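Beta-cardiotoxin OH-27 (Ophiophagus hannah, PDB 3PLC) is a three-finger toxin of king cobra venom, a small disulfide-rich all-beta protein that probably acts on the heart. Local coordinates at residues 1-5 against 20-24. Numbering follows the deposited sequence.
Sequences RKCLN and DKCVK
Cys3 and Cys22 are turned the same way about their first torsions: each sulfur lies anti to its own carbonyl carbon and beside the backbone N, chi1 -65° for Cys3 and -59° for Cys22. With both CB atoms pointing across to the opposite strand, this brings Cys3 SG and Cys22 SG together in a disulfide of 2.0 Å. The bridge is twisted by -81° about the S-S bond, a left-handed turn close to perpendicular, and Cys3 CB and Cys22 CB end up 3.7 Å apart. Each sulfur also sits beside a carbonyl of the facing strand: Cys22 SG lies 3.3 Å from Lys2 O, and Cys3 SG lies 3.4 Å from Lys21 O, one residue before the cysteine in both cases. The strands 2-4 and 21-24 run parallel, but their axes stay 6.8 Å apart and the link between them is covalent, with no backbone ladder. They belong to different sheets: 2-4 pairs with 12-14 in the first finger, while 21-25 is the middle strand between 37-41 and 53-56. Cys3-Cys22 therefore staples the two sheets together in the disulfide-rich core of the three-finger fold, and it is buried there among other half-cystines, Cys3 touching Cys15 and Cys40, and Cys22 touching Cys56 and Cys61. Farther along, Asn62 spans both strands, its ND2 donating to Leu4 O and to Val23 O. Just before the bridge, a classic beta bulge sets Asp20 and Lys21 opposite the single residue Ile41 of strand 37-41. Before the strands begin, Arg1 N only approaches Asp20 O, at 4.2 Å, too far for a hydrogen bond, and the unlike charges of the two side chains lie too far apart for a salt bridge, though they may attract weakly.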
loop_
_atom_site.group_PDB
_atom_site.type_symbol
_atom_site.label_atom_id
_atom_site.label_comp_id
_atom_site.label_asym_id
_atom_site.label_seq_id
_atom_site.Cartn_x
_atom_site.Cartn_y
_atom_site.Cartn_z
ATOM N N ARG A 1 1.619 6.666 7.258
ATOM C CA ARG A 1 1.711 8.134 6.961
ATOM C C ARG A 1 2.150 8.354 5.513
ATOM O O ARG A 1 1.409 8.946 4.723
ATOM C CB ARG A 1 2.656 8.868 7.936
ATOM C CG ARG A 1 2.745 8.272 9.364
ATOM C CD ARG A 1 3.802 8.964 10.217
ATOM N NE ARG A 1 4.675 7.985 10.871
ATOM C CZ ARG A 1 4.489 7.480 12.088
ATOM N NH1 ARG A 1 3.458 7.859 12.841
ATOM N NH2 ARG A 1 5.349 6.585 12.555
ATOM N N LYS A 2 3.346 7.881 5.168
ATOM C CA LYS A 2 3.829 7.926 3.772
ATOM C C LYS A 2 3.833 6.525 3.151
ATOM O O LYS A 2 4.193 5.550 3.811
ATOM C CB LYS A 2 5.228 8.531 3.700
ATOM C CG LYS A 2 5.341 10.049 4.033
ATOM C CD LYS A 2 6.813 10.441 4.159
ATOM C CE LYS A 2 7.043 11.905 4.618
ATOM N NZ LYS A 2 8.506 12.286 4.587
ATOM N N CYS A 3 3.435 6.408 1.887
ATOM C CA CYS A 3 3.408 5.091 1.233
ATOM C C CYS A 3 3.851 5.169 -0.201
ATOM O O CYS A 3 3.598 6.186 -0.841
ATOM C CB CYS A 3 2.003 4.485 1.219
ATOM S SG CYS A 3 1.280 4.074 2.806
ATOM N N LEU A 4 4.475 4.094 -0.711
ATOM C CA LEU A 4 4.758 3.999 -2.157
ATOM C C LEU A 4 3.422 3.954 -2.930
ATOM O O LEU A 4 2.438 3.326 -2.493
ATOM C CB LEU A 4 5.696 2.819 -2.520
ATOM C CG LEU A 4 7.171 2.880 -2.012
ATOM C CD1 LEU A 4 8.025 1.889 -2.769
ATOM C CD2 LEU A 4 7.788 4.217 -2.199
ATOM N N ASN A 5 3.436 4.584 -4.099
ATOM C CA ASN A 5 2.265 5.129 -4.726
ATOM C C ASN A 5 1.989 4.617 -6.139
ATOM O O ASN A 5 0.881 4.797 -6.668
ATOM C CB ASN A 5 2.479 6.646 -4.850
ATOM C CG ASN A 5 1.190 7.353 -4.978
ATOM O OD1 ASN A 5 0.157 6.695 -4.935
ATOM N ND2 ASN A 5 1.200 8.661 -5.121
ATOM N N ASP A 20 -3.405 4.645 7.856
ATOM C CA ASP A 20 -2.120 4.502 8.544
ATOM C C ASP A 20 -1.273 3.362 8.007
ATOM O O ASP A 20 -0.214 3.093 8.540
ATOM C CB ASP A 20 -2.337 4.338 10.066
ATOM C CG ASP A 20 -2.521 5.667 10.777
ATOM O OD1 ASP A 20 -2.040 6.692 10.232
ATOM O OD2 ASP A 20 -3.143 5.696 11.877
ATOM N N LYS A 21 -1.733 2.728 6.928
ATOM C CA LYS A 21 -1.102 1.533 6.363
ATOM C C LYS A 21 -0.822 1.622 4.854
ATOM O O LYS A 21 -1.372 2.462 4.144
ATOM C CB LYS A 21 -1.951 0.298 6.691
ATOM C CG LYS A 21 -1.677 -0.255 8.081
ATOM C CD LYS A 21 -2.784 -1.129 8.625
ATOM C CE LYS A 21 -2.767 -1.029 10.161
ATOM N NZ LYS A 21 -3.204 -2.269 10.859
ATOM N N CYS A 22 0.069 0.753 4.375
ATOM C CA CYS A 22 0.531 0.822 3.001
ATOM C C CYS A 22 0.295 -0.553 2.449
ATOM O O CYS A 22 0.349 -1.525 3.175
ATOM C CB CYS A 22 2.028 1.160 2.916
ATOM S SG CYS A 22 2.500 2.712 3.668
ATOM N N VAL A 23 0.068 -0.635 1.147
ATOM C CA VAL A 23 -0.318 -1.899 0.553
ATOM C C VAL A 23 0.341 -1.993 -0.803
ATOM O O VAL A 23 0.557 -0.987 -1.464
ATOM C CB VAL A 23 -1.890 -2.036 0.495
ATOM C CG1 VAL A 23 -2.545 -0.899 -0.312
ATOM C CG2 VAL A 23 -2.320 -3.444 0.017
ATOM N N LYS A 24 0.718 -3.206 -1.174
ATOM C CA LYS A 24 1.264 -3.555 -2.479
ATOM C C LYS A 24 0.356 -4.662 -2.868
ATOM O O LYS A 24 0.179 -5.628 -2.121
ATOM C CB LYS A 24 2.683 -4.139 -2.350
ATOM C CG LYS A 24 3.542 -4.163 -3.632
ATOM C CD LYS A 24 4.899 -4.898 -3.413
ATOM C CE LYS A 24 6.117 -3.898 -3.341
ATOM N NZ LYS A 24 7.333 -4.165 -2.397
#